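Local coordinates for protein TRNA (adenine(9)-n1)-methyltransferase (Sulfolobus acidocaldarius, PDB 5A7Z) that catalyses the S-adenosyl-L-methionine-dependent methylation of adenosine 9 in tRNA to N1-methyladenosine, at residues 118-121 with 122-126; 255-259 with 260-264. All coordinates share one frame; numbering follows the deposited sequence.

Contact 1: 118-121 with 122-126; sequences EFLN and EEEKE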
ATOM      1  N   GLU A 118     -10.260   6.534 -21.793  1.00 46.29           N
ATOM      2  CA  GLU A 118     -10.500   6.955 -23.170  1.00 44.86           C
ATOM      3  C   GLU A 118     -11.064   8.382 -23.311  1.00 40.70           C
ATOM      4  O   GLU A 118     -11.085   8.917 -24.390  1.00 46.83           O
ATOM      5  CB  GLU A 118     -11.400   5.932 -23.864  1.00 49.17           C
ATOM      6  CG  GLU A 118     -10.787   4.521 -23.923  1.00 55.73           C
ATOM      7  CD  GLU A 118      -9.510   4.447 -24.790  1.00 61.16           C
ATOM      8  OE1 GLU A 118      -9.455   5.140 -25.834  1.00 64.41           O
ATOM      9  OE2 GLU A 118      -8.569   3.688 -24.442  1.00 59.99           O
ATOM     10  N   PHE A 119     -11.441   9.013 -22.206  1.00 42.90           N
ATOM     11  CA  PHE A 119     -11.876  10.411 -22.211  1.00 43.09           C
ATOM     12  C   PHE A 119     -10.701  11.378 -22.018  1.00 43.59           C
ATOM     13  O   PHE A 119     -10.897  12.580 -22.086  1.00 45.02           O
ATOM     14  CB  PHE A 119     -12.860  10.684 -21.065  1.00 52.87           C
ATOM     15  CG  PHE A 119     -14.115   9.844 -21.096  1.00 71.73           C
ATOM     16  CD1 PHE A 119     -14.105   8.520 -20.658  1.00 76.67           C
ATOM     17  CD2 PHE A 119     -15.329  10.409 -21.459  1.00 83.30           C
ATOM     18  CE1 PHE A 119     -15.263   7.762 -20.651  1.00 79.44           C
ATOM     19  CE2 PHE A 119     -16.490   9.652 -21.449  1.00 86.65           C
ATOM     20  CZ  PHE A 119     -16.454   8.327 -21.045  1.00 82.22           C
ATOM     21  N   LEU A 120      -9.508  10.866 -21.691  1.00 39.02           N
ATOM     22  CA  LEU A 120      -8.368  11.714 -21.391  1.00 36.99           C
ATOM     23  C   LEU A 120      -7.699  12.167 -22.675  1.00 37.22           C
ATOM     24  O   LEU A 120      -7.612  11.424 -23.645  1.00 33.06           O
ATOM     25  CB  LEU A 120      -7.347  10.957 -20.544  1.00 38.90           C
ATOM     26  CG  LEU A 120      -7.802  10.497 -19.152  1.00 41.21           C
ATOM     27  CD1 LEU A 120      -6.733   9.630 -18.486  1.00 36.96           C
ATOM     28  CD2 LEU A 120      -8.174  11.702 -18.290  1.00 41.43           C
ATOM     29  N   ASN A 121      -7.155  13.363 -22.667  1.00 35.30           N
ATOM     30  CA  ASN A 121      -6.283  13.750 -23.751  1.00 37.68           C
ATOM     31  C   ASN A 121      -4.938  12.993 -23.650  1.00 37.00           C
ATOM     32  O   ASN A 121      -4.757  12.127 -22.774  1.00 33.52           O
ATOM     33  CB  ASN A 121      -6.103  15.263 -23.775  1.00 39.76           C
ATOM     34  CG  ASN A 121      -5.243  15.770 -22.657  1.00 42.42           C
ATOM     35  OD1 ASN A 121      -4.241  15.160 -22.286  1.00 46.83           O
ATOM     36  ND2 ASN A 121      -5.571  16.938 -22.174  1.00 49.30           N
ATOM     37  N   GLU A 122      -4.042  13.250 -24.590  1.00 31.54           N
ATOM     38  CA  GLU A 122      -2.887  12.383 -24.791  1.00 37.57           C
ATOM     39  C   GLU A 122      -1.844  12.594 -23.708  1.00 35.12           C
ATOM     40  O   GLU A 122      -1.281  11.648 -23.237  1.00 27.63           O
ATOM     41  CB  GLU A 122      -2.265  12.589 -26.194  1.00 39.99           C
ATOM     42  CG  GLU A 122      -3.242  12.289 -27.333  1.00 40.75           C
ATOM     43  CD  GLU A 122      -2.562  12.253 -28.702  1.00 42.12           C
ATOM     44  OE1 GLU A 122      -1.519  12.903 -28.866  1.00 37.40           O
ATOM     45  OE2 GLU A 122      -3.060  11.546 -29.600  1.00 42.25           O
ATOM     46  N   GLU A 123      -1.640  13.849 -23.295  1.00 35.20           N
ATOM     47  CA  GLU A 123      -0.761  14.178 -22.187  1.00 37.73           C
ATOM     48  C   GLU A 123      -1.264  13.516 -20.891  1.00 39.83           C
ATOM     49  O   GLU A 123      -0.483  12.942 -20.120  1.00 40.20           O
ATOM     50  CB  GLU A 123      -0.726  15.708 -21.968  1.00 41.34           C
ATOM     51  CG  GLU A 123      -0.116  16.505 -23.111  1.00 46.19           C
ATOM     52  CD  GLU A 123      -0.982  16.498 -24.367  1.00 48.77           C
ATOM     53  OE1 GLU A 123      -2.213  16.688 -24.244  1.00 47.82           O
ATOM     54  OE2 GLU A 123      -0.437  16.234 -25.465  1.00 50.55           O
ATOM     55  N   GLU A 124      -2.564  13.654 -20.640  1.00 37.10           N
ATOM     56  CA  GLU A 124      -3.199  13.049 -19.472  1.00 40.10           C
ATOM     57  C   GLU A 124      -3.060  11.519 -19.456  1.00 36.70           C
ATOM     58  O   GLU A 124      -2.704  10.933 -18.436  1.00 31.35           O
ATOM     59  CB  GLU A 124      -4.674  13.444 -19.425  1.00 45.98           C
ATOM     60  CG  GLU A 124      -4.889  14.910 -19.056  1.00 53.40           C
ATOM     61  CD  GLU A 124      -6.344  15.392 -19.198  1.00 59.57           C
ATOM     62  OE1 GLU A 124      -7.139  14.797 -19.979  1.00 59.22           O
ATOM     63  OE2 GLU A 124      -6.682  16.409 -18.535  1.00 73.10           O
ATOM     64  N   LYS A 125      -3.342  10.878 -20.582  1.00 32.06           N
ATOM     65  CA  LYS A 125      -3.135   9.431 -20.702  1.00 31.99           C
ATOM     66  C   LYS A 125      -1.698   9.011 -20.339  1.00 39.16           C
ATOM     67  O   LYS A 125      -1.469   7.976 -19.666  1.00 35.04           O
ATOM     68  CB  LYS A 125      -3.429   8.996 -22.095  1.00 30.81           C
ATOM     69  CG  LYS A 125      -4.910   8.946 -22.427  1.00 35.27           C
ATOM     70  CD  LYS A 125      -5.101   8.632 -23.890  1.00 36.80           C
ATOM     71  CE  LYS A 125      -6.560   8.535 -24.260  1.00 40.70           C
ATOM     72  NZ  LYS A 125      -6.757   7.300 -25.037  1.00 49.60           N
ATOM     73  N   GLU A 126      -0.730   9.802 -20.798  1.00 39.88           N
ATOM     74  CA  GLU A 126       0.662   9.415 -20.654  1.00 44.05           C
ATOM     75  C   GLU A 126       1.068   9.566 -19.203  1.00 36.36           C
ATOM     76  O   GLU A 126       1.605   8.644 -18.635  1.00 36.40           O
ATOM     77  CB  GLU A 126       1.587  10.234 -21.566  1.00 46.22           C
ATOM     78  CG  GLU A 126       2.799   9.457 -22.081  1.00 54.81           C
ATOM     79  CD  GLU A 126       3.826  10.340 -22.819  1.00 63.41           C
ATOM     80  OE1 GLU A 126       3.415  11.313 -23.495  1.00 55.90           O
ATOM     81  OE2 GLU A 126       5.054  10.050 -22.728  1.00 69.35           O
TER

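Contact 2: 255-259 with 260-264; sequences LDQSL and EEAII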
ATOM      1  N   LEU A 255       2.067   3.829   8.560  1.00 34.46           N
ATOM      2  CA  LEU A 255       3.178   4.402   9.312  1.00 35.84           C
ATOM      3  C   LEU A 255       2.695   5.223  10.482  1.00 37.08           C
ATOM      4  O   LEU A 255       3.481   5.734  11.244  1.00 41.55           O
ATOM      5  CB  LEU A 255       4.052   5.256   8.396  1.00 34.70           C
ATOM      6  CG  LEU A 255       5.244   4.560   7.769  1.00 38.87           C
ATOM      7  CD1 LEU A 255       4.947   3.114   7.348  1.00 42.86           C
ATOM      8  CD2 LEU A 255       5.765   5.385   6.603  1.00 38.72           C
ATOM      9  N   ASP A 256       1.391   5.331  10.633  1.00 39.98           N
ATOM     10  CA  ASP A 256       0.813   6.197  11.650  1.00 44.94           C
ATOM     11  C   ASP A 256       1.322   7.624  11.538  1.00 41.90           C
ATOM     12  O   ASP A 256       1.522   8.288  12.532  1.00 42.80           O
ATOM     13  CB  ASP A 256       1.083   5.640  13.051  1.00 44.60           C
ATOM     14  CG  ASP A 256       0.320   4.365  13.315  1.00 44.61           C
ATOM     15  OD1 ASP A 256      -0.902   4.360  13.044  1.00 49.77           O
ATOM     16  OD2 ASP A 256       0.946   3.360  13.746  1.00 49.27           O
ATOM     17  N   GLN A 257       1.508   8.097  10.323  1.00 39.03           N
ATOM     18  CA  GLN A 257       1.920   9.424  10.143  1.00 38.47           C
ATOM     19  C   GLN A 257       0.726  10.336  10.174  1.00 43.82           C
ATOM     20  O   GLN A 257      -0.401   9.964   9.825  1.00 39.65           O
ATOM     21  CB  GLN A 257       2.665   9.586   8.842  1.00 44.22           C
ATOM     22  CG  GLN A 257       4.049  10.143   9.030  1.00 45.28           C
ATOM     23  CD  GLN A 257       4.693  10.593   7.747  1.00 50.90           C
ATOM     24  OE1 GLN A 257       4.314  10.165   6.664  1.00 52.34           O
ATOM     25  NE2 GLN A 257       5.677  11.483   7.861  1.00 58.23           N
ATOM     26  N   SER A 258       0.983  11.534  10.661  1.00 43.05           N
ATOM     27  CA  SER A 258       0.088  12.660  10.505  1.00 40.24           C
ATOM     28  C   SER A 258      -0.202  12.923   8.998  1.00 35.86           C
ATOM     29  O   SER A 258       0.707  12.873   8.144  1.00 34.11           O
ATOM     30  CB  SER A 258       0.770  13.868  11.152  1.00 41.78           C
ATOM     31  OG  SER A 258      -0.000  14.998  11.040  1.00 47.02           O
ATOM     32  N   LEU A 259      -1.457  13.203   8.682  1.00 33.98           N
ATOM     33  CA  LEU A 259      -1.837  13.632   7.344  1.00 38.08           C
ATOM     34  C   LEU A 259      -1.015  14.838   6.928  1.00 40.90           C
ATOM     35  O   LEU A 259      -0.390  14.842   5.865  1.00 40.39           O
ATOM     36  CB  LEU A 259      -3.324  13.989   7.311  1.00 42.07           C
ATOM     37  CG  LEU A 259      -3.872  14.426   5.947  1.00 45.57           C
ATOM     38  CD1 LEU A 259      -3.299  13.583   4.823  1.00 43.32           C
ATOM     39  CD2 LEU A 259      -5.391  14.359   5.928  1.00 45.47           C
ATOM     40  N   GLU A 260      -0.948  15.830   7.807  1.00 47.48           N
ATOM     41  CA  GLU A 260      -0.114  17.004   7.580  1.00 50.91           C
ATOM     42  C   GLU A 260       1.333  16.647   7.225  1.00 44.12           C
ATOM     43  O   GLU A 260       1.900  17.209   6.289  1.00 40.72           O
ATOM     44  CB  GLU A 260      -0.142  17.924   8.802  1.00 62.89           C
ATOM     45  CG  GLU A 260       0.644  19.212   8.627  1.00 69.02           C
ATOM     46  CD  GLU A 260       0.555  20.119   9.839  1.00 74.95           C
ATOM     47  OE1 GLU A 260      -0.092  19.723  10.833  1.00 85.02           O
ATOM     48  OE2 GLU A 260       1.130  21.226   9.799  1.00 83.76           O
ATOM     49  N   GLU A 261       1.932  15.721   7.972  1.00 47.85           N
ATOM     50  CA  GLU A 261       3.335  15.370   7.754  1.00 51.67           C
ATOM     51  C   GLU A 261       3.496  14.446   6.578  1.00 49.24           C
ATOM     52  O   GLU A 261       4.549  14.420   5.944  1.00 46.84           O
ATOM     53  CB  GLU A 261       3.924  14.693   8.996  1.00 56.81           C
ATOM     54  CG  GLU A 261       3.933  15.580  10.238  1.00 69.17           C
ATOM     55  CD  GLU A 261       5.176  16.480  10.340  1.00 77.12           C
ATOM     56  OE1 GLU A 261       5.373  17.388   9.469  1.00 69.42           O
ATOM     57  OE2 GLU A 261       5.944  16.290  11.320  1.00 77.65           O
ATOM     58  N   ALA A 262       2.473  13.626   6.341  1.00 47.01           N
ATOM     59  CA  ALA A 262       2.461  12.753   5.182  1.00 43.12           C
ATOM     60  C   ALA A 262       2.462  13.624   3.931  1.00 39.84           C
ATOM     61  O   ALA A 262       3.209  13.385   3.002  1.00 36.51           O
ATOM     62  CB  ALA A 262       1.242  11.842   5.220  1.00 40.48           C
ATOM     63  N   ILE A 263       1.639  14.668   3.928  1.00 43.56           N
ATOM     64  CA  ILE A 263       1.577  15.536   2.769  1.00 43.39           C
ATOM     65  C   ILE A 263       2.899  16.240   2.592  1.00 45.46           C
ATOM     66  O   ILE A 263       3.417  16.307   1.475  1.00 45.68           O
ATOM     67  CB  ILE A 263       0.458  16.581   2.858  1.00 40.77           C
ATOM     68  CG1 ILE A 263      -0.898  15.922   2.814  1.00 40.22           C
ATOM     69  CG2 ILE A 263       0.551  17.560   1.692  1.00 45.88           C
ATOM     70  CD1 ILE A 263      -2.026  16.823   3.278  1.00 42.54           C
ATOM     71  N   ILE A 264       3.454  16.747   3.697  1.00 53.53           N
ATOM     72  CA  ILE A 264       4.742  17.461   3.666  1.00 52.05           C
ATOM     73  C   ILE A 264       5.797  16.580   3.027  1.00 48.65           C
ATOM     74  O   ILE A 264       6.467  16.991   2.085  1.00 55.31           O
ATOM     75  CB  ILE A 264       5.226  17.875   5.093  1.00 56.99           C
ATOM     76  CG1 ILE A 264       4.365  19.016   5.678  1.00 52.68           C
ATOM     77  CG2 ILE A 264       6.699  18.276   5.069  1.00 54.36           C
ATOM     78  CD1 ILE A 264       4.016  20.099   4.697  1.00 50.61           C
TER

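Contact 1: 118-121 with 122-126
With CG set between its own backbone N and carbonyl carbon (chi1 73°), N121 folds its amide back over the start of helix 122-142, while E124, whose CG stands beside its backbone N, sends an extended chain back to meet it. The result is a capping box, the reciprocal exchange that closes a helix N-terminus: E124 N donates to N121 OD1 at 2.8 Å in an almost straight bond of 175°, and N121 N returns the favour to E124 OE1 at 3.0 Å. That second bond reaches the carboxylate on its anti side, somewhat out of its plane. The two flat groups lie stacked, their planes 19° apart, so amide and carboxylate cover each other while each serves the other's backbone. Nearby amides at the helix start would probably favour the negative charge on E124.

One residue further on, K125 N enters the first regular turn by binding N121 O at 2.9 Å. The lysine side chain then runs back along the incoming loop, its CG packing 3.7 Å from CB of the buried L120, whose CD2 also lies against the E124 carboxylate. F117 in the same loop touches K125 as well, and D204 from another loop touches E124. At the far end of the lysine, NZ forms a salt bridge with OE1 of E118, a fairly long one at 3.5 Å.

Contact 2: 255-259 with 260-264
This is a local contact round a helix start, where the short connection after helix 242-255 turns into helix 259-265 near the end of the chain. Q257 approaches from the connection: its OE1 lies 3.5 Å from A262 CA, and its NE2 lies 3.8 Å from E261 CB, the side chains of Q257 and E261 crossing at about a right angle. The same OE1 accepts a weak hydrogen bond from R251 of the preceding helix. Cut back to an alanine, position Q257 would lose the amide, and R251 is likely to be left without this acceptor, with a gap beside A262.

S258 is the N-cap residue, and its carbonyl oxygen takes A262 N at 2.6 Å, the first i to i+4 bond of the new helix; CB of S258 packs 3.7 Å from E261 CG. L259 O receives I263 N at 2.8 Å in the next such bond. L259 turns its CG away from its own backbone N (chi1 -179°), which brings CD1 to 3.8 Å from I263 CD1, an apolar pair one helical turn apart. Both residues also touch I248 of helix 242-255, so the pair is packed against the preceding helix. At the backbone of L259, its N-H is held by OD1 of D188.

Both contacts are helix beginnings within the TRM10-type methyltransferase region, and they come in series along the chain. Contact 1 opens the long helix 122-142 after strand 109-113, which belongs to the mixed sheet of the SPOUT-type methyltransferase domain; contact 2 opens 259-265, the last helix of the chain, after helix 242-255. Their centres lie about 30 Å apart and their nearest atoms about 21 Å, so they do not touch. Contact 1 is at the surface, about 25 Å from the centre of the chain, whereas contact 2, about 15 Å from that centre, is partly buried. They are thus separate local structures of one domain, with no direct link between them.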